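Local coordinates for protein chloroplastic group IIB intron splicing facilitator CRS2, chloroplastic (Zea mays, PDB 1RYB) that is required for splicing of chloroplast group IIB introns, working in complexes with CAF1 or CAF2, and has no peptidyl-tRNA hydrolase activity despite its hydrolase fold, at residues M53-G65 and P77-L91. Sequence-based numbering, arbitrary orientation.
Sequences MNTIQSKSLLGIG and PQSYMNYSGEAIGPL
Ser60 pairs with Pro77 as an antiparallel, non-hydrogen-bonded bridge, and the axes of strand 60-65 and helix 84-91 pass 9.8 Å apart at 40°. The type I' turn from Gln57 to Ser60 sits against the helix that follows strand 70-77. Just past the bridge, Gln78 N donates to Lys59 O (2.7 Å). At the turn, Ser58 swings OG anti to its own backbone N (chi1 -170°) and out to the helix, where, in the modelled conformer, OG donates to Ala87 O at 2.9 Å on a lone pair; a second is deposited, and the bond may not be permanent. Ala87 O also has a weak bond from Leu91 N (3.5 Å). Pro90 N cannot bond to Glu86 O, and a water serves that carbonyl instead, donating to it and, in this conformer, to Ser58 OG. Ser60 OG turns back to Ser58 O (3.0 Å), approaching from above the carbonyl plane, and also packs on Ala87 CB. Leu91 fills the angle between hairpin and helix: CD1 lies against Ser60, while CD2 meets Leu62 CD2 tip to tip at 3.6 Å and also touches Ser58 CB. The Gln57 side chain crosses this same methyl, its OE1 held by Tyr95. Cut back to an alanine, Leu91 would probably leave the Leu62 methyl without its mate and a gap beside Ser58 CB and Ser60. Farther out, the aliphatic part of Lys59 runs over Ala87 and Glu86; its NZ stays 4.4 Å from Glu86 OE2, beyond a salt bridge. The contact therefore ties the edge hairpin to the helix by one serine-to-carbonyl bond and one backbone bond around the Leu91 side chain, with the Lys59 and Glu86 charges close but not paired, and it adjoins the loop carrying Tyr80 and Asn82, inferred by similarity to bind tRNA.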
ATOM      1  N   MET A  53      -3.587  10.710 -10.217  1.00 14.02           N
ATOM      2  CA  MET A  53      -2.303  10.035 -10.254  1.00 17.67           C
ATOM      3  C   MET A  53      -1.685  10.014 -11.689  1.00 28.81           C
ATOM      4  O   MET A  53      -1.488   8.975 -12.300  1.00 24.91           O
ATOM      5  CB  MET A  53      -2.305   8.717  -9.462  1.00 26.34           C
ATOM      6  CG  MET A  53      -2.220   8.888  -7.887  1.00  8.39           C
ATOM      7  SD  MET A  53      -1.781   7.279  -7.267  1.00 34.54           S
ATOM      8  CE  MET A  53      -3.425   6.598  -7.089  1.00 40.74           C
ATOM      9  N   ASN A  54      -1.344  11.195 -12.220  1.00 13.12           N
ATOM     10  CA  ASN A  54      -0.846  11.255 -13.557  1.00 21.60           C
ATOM     11  C   ASN A  54       0.586  11.786 -13.741  1.00 22.01           C
ATOM     12  O   ASN A  54       0.960  12.208 -14.840  1.00 19.30           O
ATOM     13  CB  ASN A  54      -1.857  11.983 -14.435  1.00 19.46           C
ATOM     14  CG  ASN A  54      -1.939  13.476 -14.106  1.00 33.86           C
ATOM     15  OD1 ASN A  54      -1.412  13.984 -13.043  1.00 36.52           O
ATOM     16  ND2 ASN A  54      -2.506  14.220 -15.074  1.00 42.94           N
ATOM     17  N   THR A  55       1.401  11.667 -12.713  1.00 12.77           N
ATOM     18  CA  THR A  55       2.775  12.048 -12.869  1.00  9.29           C
ATOM     19  C   THR A  55       3.558  10.803 -13.009  1.00 15.53           C
ATOM     20  O   THR A  55       3.351   9.852 -12.244  1.00 15.69           O
ATOM     21  CB  THR A  55       3.257  12.826 -11.662  1.00 15.27           C
ATOM     22  OG1 THR A  55       2.524  14.022 -11.663  1.00 17.07           O
ATOM     23  CG2 THR A  55       4.727  13.140 -11.839  1.00 12.97           C
ATOM     24  N   ILE A  56       4.428  10.770 -14.035  1.00  9.76           N
ATOM     25  CA  ILE A  56       5.320   9.652 -14.256  1.00  9.06           C
ATOM     26  C   ILE A  56       6.691  10.019 -13.733  1.00 16.41           C
ATOM     27  O   ILE A  56       7.270  10.982 -14.207  1.00 12.00           O
ATOM     28  CB  ILE A  56       5.391   9.275 -15.743  1.00 11.54           C
ATOM     29  CG1 ILE A  56       4.044   8.531 -16.081  1.00 11.83           C
ATOM     30  CG2 ILE A  56       6.632   8.350 -15.936  1.00  9.38           C
ATOM     31  CD1 ILE A  56       3.846   8.150 -17.554  1.00 13.33           C
ATOM     32  N   GLN A  57       7.233   9.271 -12.747  1.00 13.51           N
ATOM     33  CA  GLN A  57       8.518   9.603 -12.171  1.00 11.51           C
ATOM     34  C   GLN A  57       9.036   8.429 -11.400  1.00 12.26           C
ATOM     35  O   GLN A  57       8.238   7.708 -10.781  1.00 11.79           O
ATOM     36  CB  GLN A  57       8.304  10.793 -11.196  1.00 12.25           C
ATOM     37  CG  GLN A  57       9.601  11.406 -10.552  1.00 13.78           C
ATOM     38  CD  GLN A  57       9.344  12.428  -9.452  1.00 16.89           C
ATOM     39  OE1 GLN A  57       8.214  12.790  -9.143  1.00 17.79           O
ATOM     40  NE2 GLN A  57      10.417  12.941  -8.889  1.00 19.22           N
ATOM     41  N   SER A  58      10.340   8.211 -11.448  1.00 10.60           N
ATOM     42  CA  SER A  58      10.968   7.133 -10.636  1.00 13.75           C
ATOM     43  C   SER A  58      10.229   5.767 -10.690  1.00 14.84           C
ATOM     44  O   SER A  58       9.864   5.180  -9.653  1.00 13.40           O
ATOM     45  CB  SER A  58      11.029   7.569  -9.155  0.50 10.82           C
ATOM     46  OG  SER A  58      11.836   6.640  -8.421  0.50 12.82           O
ATOM     47  N   LYS A  59       9.978   5.296 -11.910  1.00 14.68           N
ATOM     48  CA  LYS A  59       9.314   3.994 -12.171  1.00 11.92           C
ATOM     49  C   LYS A  59       7.959   3.918 -11.578  1.00 12.42           C
ATOM     50  O   LYS A  59       7.497   2.813 -11.343  1.00 13.66           O
ATOM     51  CB  LYS A  59      10.121   2.897 -11.476  1.00 12.54           C
ATOM     52  CG  LYS A  59      11.591   2.801 -11.918  1.00 21.72           C
ATOM     53  CD  LYS A  59      12.325   1.625 -11.251  1.00 18.87           C
ATOM     54  CE  LYS A  59      13.502   1.126 -12.066  1.00 29.67           C
ATOM     55  NZ  LYS A  59      14.483   2.208 -12.236  1.00 38.41           N
ATOM     56  N   SER A  60       7.261   5.062 -11.412  1.00  8.45           N
ATOM     57  CA  SER A  60       5.951   5.029 -10.786  1.00  7.64           C
ATOM     58  C   SER A  60       4.972   5.929 -11.480  1.00  8.25           C
ATOM     59  O   SER A  60       5.352   6.802 -12.235  1.00 10.87           O
ATOM     60  CB  SER A  60       6.087   5.628  -9.361  1.00 11.70           C
ATOM     61  OG  SER A  60       7.027   4.830  -8.603  1.00 13.67           O
ATOM     62  N   LEU A  61       3.755   5.755 -11.105  1.00  8.67           N
ATOM     63  CA  LEU A  61       2.662   6.686 -11.341  1.00  8.60           C
ATOM     64  C   LEU A  61       2.466   7.350  -9.983  1.00 14.89           C
ATOM     65  O   LEU A  61       2.458   6.666  -8.947  1.00 13.75           O
ATOM     66  CB  LEU A  61       1.322   5.983 -11.686  1.00 11.13           C
ATOM     67  CG  LEU A  61       1.156   5.760 -13.141  1.00 25.89           C
ATOM     68  CD1 LEU A  61      -0.130   4.939 -13.345  1.00 22.04           C
ATOM     69  CD2 LEU A  61       1.088   7.147 -13.814  1.00 24.60           C
ATOM     70  N   LEU A  62       2.333   8.686  -9.948  1.00  8.59           N
ATOM     71  CA  LEU A  62       2.067   9.276  -8.667  1.00  9.36           C
ATOM     72  C   LEU A  62       1.224  10.490  -8.853  1.00 16.42           C
ATOM     73  O   LEU A  62       1.108  11.005  -9.981  1.00 11.53           O
ATOM     74  CB  LEU A  62       3.337   9.592  -7.850  1.00  9.05           C
ATOM     75  CG  LEU A  62       4.277  10.598  -8.497  1.00 13.16           C
ATOM     76  CD1 LEU A  62       3.994  12.054  -8.016  1.00 14.46           C
ATOM     77  CD2 LEU A  62       5.742  10.277  -8.192  1.00 13.01           C
ATOM     78  N   GLY A  63       0.726  10.995  -7.732  1.00 16.39           N
ATOM     79  CA  GLY A  63      -0.049  12.268  -7.673  1.00 11.60           C
ATOM     80  C   GLY A  63       0.351  13.029  -6.425  1.00 12.15           C
ATOM     81  O   GLY A  63       0.655  12.437  -5.378  1.00 13.98           O
ATOM     82  N   ILE A  64       0.268  14.316  -6.524  1.00 10.81           N
ATOM     83  CA  ILE A  64       0.641  15.152  -5.420  1.00 14.67           C
ATOM     84  C   ILE A  64      -0.560  15.951  -4.943  1.00 23.08           C
ATOM     85  O   ILE A  64      -1.352  16.497  -5.744  1.00 17.00           O
ATOM     86  CB  ILE A  64       1.697  16.060  -5.958  1.00 29.93           C
ATOM     87  CG1 ILE A  64       3.055  15.313  -6.124  1.00 31.71           C
ATOM     88  CG2 ILE A  64       1.827  17.283  -5.080  1.00 26.82           C
ATOM     89  CD1 ILE A  64       4.026  15.989  -7.115  1.00 37.35           C
ATOM     90  N   GLY A  65      -0.771  15.977  -3.647  1.00 11.97           N
ATOM     91  CA  GLY A  65      -1.878  16.713  -3.124  1.00 10.83           C
ATOM     92  C   GLY A  65      -1.716  16.871  -1.605  1.00 14.26           C
ATOM     93  O   GLY A  65      -0.636  17.021  -1.081  1.00 15.38           O
ATOM     94  N   PRO A  77       3.976   2.192  -7.740  1.00 10.74           N
ATOM     95  CA  PRO A  77       5.150   1.844  -8.506  1.00  7.62           C
ATOM     96  C   PRO A  77       4.731   0.951  -9.672  1.00  7.90           C
ATOM     97  O   PRO A  77       3.821   0.100  -9.577  1.00 11.06           O
ATOM     98  CB  PRO A  77       6.020   0.995  -7.557  1.00 11.27           C
ATOM     99  CG  PRO A  77       5.519   1.349  -6.152  1.00 11.91           C
ATOM    100  CD  PRO A  77       4.056   1.703  -6.374  1.00 11.20           C
ATOM    101  N   GLN A  78       5.344   1.218 -10.800  1.00 11.68           N
ATOM    102  CA  GLN A  78       5.111   0.462 -12.003  1.00 12.92           C
ATOM    103  C   GLN A  78       6.382  -0.324 -12.380  1.00 19.62           C
ATOM    104  O   GLN A  78       6.750  -0.393 -13.540  1.00 20.26           O
ATOM    105  CB  GLN A  78       4.727   1.395 -13.177  1.00 13.39           C
ATOM    106  CG  GLN A  78       3.573   2.338 -12.764  1.00 12.81           C
ATOM    107  CD  GLN A  78       2.271   1.610 -12.524  1.00 13.71           C
ATOM    108  OE1 GLN A  78       1.564   1.875 -11.503  1.00 14.42           O
ATOM    109  NE2 GLN A  78       1.914   0.751 -13.479  1.00  9.05           N
ATOM    110  N   SER A  79       7.020  -0.883 -11.375  1.00 10.92           N
ATOM    111  CA  SER A  79       8.297  -1.563 -11.543  1.00 15.70           C
ATOM    112  C   SER A  79       8.202  -3.098 -11.517  1.00 14.92           C
ATOM    113  O   SER A  79       9.172  -3.811 -11.696  1.00 14.31           O
ATOM    114  CB  SER A  79       9.042  -1.146 -10.289  1.00 15.70           C
ATOM    115  OG  SER A  79       8.223  -1.420  -9.133  1.00 15.43           O
ATOM    116  N   TYR A  80       7.012  -3.580 -11.235  1.00 11.23           N
ATOM    117  CA  TYR A  80       6.706  -4.954 -10.815  1.00 15.75           C
ATOM    118  C   TYR A  80       6.940  -5.023  -9.333  1.00 13.76           C
ATOM    119  O   TYR A  80       7.825  -4.297  -8.789  1.00 10.78           O
ATOM    120  CB  TYR A  80       7.501  -6.074 -11.522  1.00 16.89           C
ATOM    121  CG  TYR A  80       7.018  -6.212 -12.944  1.00 15.28           C
ATOM    122  CD1 TYR A  80       7.694  -5.568 -13.973  1.00 22.60           C
ATOM    123  CD2 TYR A  80       5.896  -6.978 -13.254  1.00 14.28           C
ATOM    124  CE1 TYR A  80       7.278  -5.755 -15.298  1.00 16.09           C
ATOM    125  CE2 TYR A  80       5.424  -7.118 -14.557  1.00 19.75           C
ATOM    126  CZ  TYR A  80       6.100  -6.457 -15.573  1.00 19.33           C
ATOM    127  OH  TYR A  80       5.641  -6.633 -16.868  1.00 29.83           O
ATOM    128  N   MET A  81       6.168  -5.886  -8.693  1.00 11.41           N
ATOM    129  CA  MET A  81       6.182  -6.019  -7.210  1.00 16.83           C
ATOM    130  C   MET A  81       7.588  -6.167  -6.565  1.00 13.16           C
ATOM    131  O   MET A  81       7.934  -5.517  -5.607  1.00 12.45           O
ATOM    132  CB  MET A  81       5.315  -7.224  -6.827  1.00 12.87           C
ATOM    133  CG  MET A  81       5.143  -7.377  -5.338  1.00 12.20           C
ATOM    134  SD  MET A  81       4.340  -5.951  -4.599  1.00 12.80           S
ATOM    135  CE  MET A  81       2.599  -6.427  -4.836  1.00 14.81           C
ATOM    136  N   ASN A  82       8.428  -6.960  -7.217  1.00 19.20           N
ATOM    137  CA  ASN A  82       9.716  -7.296  -6.713  1.00 14.44           C
ATOM    138  C   ASN A  82      10.636  -6.140  -6.736  1.00 20.42           C
ATOM    139  O   ASN A  82      11.710  -6.210  -6.113  1.00 21.19           O
ATOM    140  CB  ASN A  82      10.378  -8.411  -7.595  1.00 13.57           C
ATOM    141  CG  ASN A  82       9.820  -9.779  -7.284  1.00 26.33           C
ATOM    142  OD1 ASN A  82       9.069  -9.937  -6.334  1.00 21.42           O
ATOM    143  ND2 ASN A  82      10.245 -10.790  -8.076  1.00 28.96           N
ATOM    144  N   TYR A  83      10.316  -5.101  -7.534  1.00 13.68           N
ATOM    145  CA  TYR A  83      11.238  -3.948  -7.591  1.00  9.34           C
ATOM    146  C   TYR A  83      10.623  -2.648  -7.033  1.00 14.68           C
ATOM    147  O   TYR A  83      11.084  -1.524  -7.349  1.00 13.53           O
ATOM    148  CB  TYR A  83      11.722  -3.738  -9.035  1.00 12.17           C
ATOM    149  CG  TYR A  83      12.288  -5.001  -9.549  1.00 13.83           C
ATOM    150  CD1 TYR A  83      13.574  -5.412  -9.192  1.00 17.62           C
ATOM    151  CD2 TYR A  83      11.561  -5.809 -10.416  1.00 20.09           C
ATOM    152  CE1 TYR A  83      14.067  -6.649  -9.636  1.00 36.83           C
ATOM    153  CE2 TYR A  83      12.050  -7.031 -10.888  1.00 22.94           C
ATOM    154  CZ  TYR A  83      13.323  -7.450 -10.510  1.00 44.59           C
ATOM    155  OH  TYR A  83      13.847  -8.627 -11.042  1.00 23.87           O
ATOM    156  N   SER A  84       9.623  -2.803  -6.141  1.00 12.54           N
ATOM    157  CA  SER A  84       8.935  -1.694  -5.575  1.00 11.52           C
ATOM    158  C   SER A  84       9.898  -0.688  -4.915  1.00 12.35           C
ATOM    159  O   SER A  84       9.659   0.524  -4.922  1.00 12.62           O
ATOM    160  CB  SER A  84       7.888  -2.184  -4.572  1.00  9.29           C
ATOM    161  OG  SER A  84       6.907  -3.003  -5.228  1.00 11.42           O
ATOM    162  N   GLY A  85      10.948  -1.172  -4.267  1.00 14.16           N
ATOM    163  CA  GLY A  85      11.840  -0.285  -3.548  1.00 12.04           C
ATOM    164  C   GLY A  85      12.614   0.606  -4.490  1.00 13.98           C
ATOM    165  O   GLY A  85      12.979   1.783  -4.146  1.00 13.52           O
ATOM    166  N   GLU A  86      12.871   0.061  -5.654  1.00 12.01           N
ATOM    167  CA  GLU A  86      13.560   0.810  -6.679  1.00 13.28           C
ATOM    168  C   GLU A  86      12.821   2.053  -7.037  1.00 16.71           C
ATOM    169  O   GLU A  86      13.437   3.004  -7.467  1.00 14.56           O
ATOM    170  CB  GLU A  86      13.821  -0.032  -7.975  1.00 19.48           C
ATOM    171  CG  GLU A  86      14.841  -1.136  -7.631  1.00 15.76           C
ATOM    172  CD  GLU A  86      15.288  -1.959  -8.798  1.00 23.01           C
ATOM    173  OE1 GLU A  86      15.841  -2.998  -8.638  1.00 24.70           O
ATOM    174  OE2 GLU A  86      14.867  -1.561  -9.964  1.00 19.76           O
ATOM    175  N   ALA A  87      11.466   2.005  -6.957  1.00 13.96           N
ATOM    176  CA  ALA A  87      10.643   3.167  -7.241  1.00 17.46           C
ATOM    177  C   ALA A  87      10.518   4.085  -5.989  1.00 19.64           C
ATOM    178  O   ALA A  87      10.664   5.316  -6.060  1.00 17.72           O
ATOM    179  CB  ALA A  87       9.236   2.709  -7.615  1.00 15.33           C
ATOM    180  N   ILE A  88      10.211   3.478  -4.798  1.00 12.00           N
ATOM    181  CA  ILE A  88       9.931   4.243  -3.617  1.00  9.27           C
ATOM    182  C   ILE A  88      11.131   4.943  -2.995  1.00 16.71           C
ATOM    183  O   ILE A  88      11.026   6.084  -2.528  1.00 16.54           O
ATOM    184  CB  ILE A  88       9.160   3.386  -2.635  1.00 14.81           C
ATOM    185  CG1 ILE A  88       7.756   3.105  -3.212  1.00 13.00           C
ATOM    186  CG2 ILE A  88       9.076   4.083  -1.272  1.00 13.91           C
ATOM    187  CD1 ILE A  88       7.175   1.784  -2.684  1.00 16.69           C
ATOM    188  N   GLY A  89      12.286   4.272  -2.935  1.00 13.97           N
ATOM    189  CA  GLY A  89      13.451   4.938  -2.319  1.00 10.11           C
ATOM    190  C   GLY A  89      13.748   6.274  -2.935  1.00 10.82           C
ATOM    191  O   GLY A  89      13.897   7.256  -2.245  1.00 15.37           O
ATOM    192  N   PRO A  90      13.911   6.306  -4.268  1.00 15.94           N
ATOM    193  CA  PRO A  90      14.239   7.538  -4.921  1.00 15.33           C
ATOM    194  C   PRO A  90      13.202   8.612  -4.740  1.00 24.71           C
ATOM    195  O   PRO A  90      13.553   9.802  -4.721  1.00 15.23           O
ATOM    196  CB  PRO A  90      14.554   7.235  -6.391  1.00 11.38           C
ATOM    197  CG  PRO A  90      15.044   5.792  -6.333  1.00 17.00           C
ATOM    198  CD  PRO A  90      14.261   5.174  -5.186  1.00 14.49           C
ATOM    199  N   LEU A  91      11.945   8.225  -4.684  1.00 11.33           N
ATOM    200  CA  LEU A  91      10.908   9.232  -4.470  1.00 10.28           C
ATOM    201  C   LEU A  91      11.017   9.880  -3.047  1.00 11.72           C
ATOM    202  O   LEU A  91      10.793  11.081  -2.847  1.00 14.71           O
ATOM    203  CB  LEU A  91       9.495   8.585  -4.628  1.00 11.32           C
ATOM    204  CG  LEU A  91       9.132   8.341  -6.113  1.00 15.57           C
ATOM    205  CD1 LEU A  91       7.828   7.447  -6.277  1.00 15.76           C
ATOM    206  CD2 LEU A  91       9.063   9.709  -6.884  1.00 15.58           C
TER
HETATM  207  O   HOH W   1      13.782   5.067  -9.710  1.00 40.42           O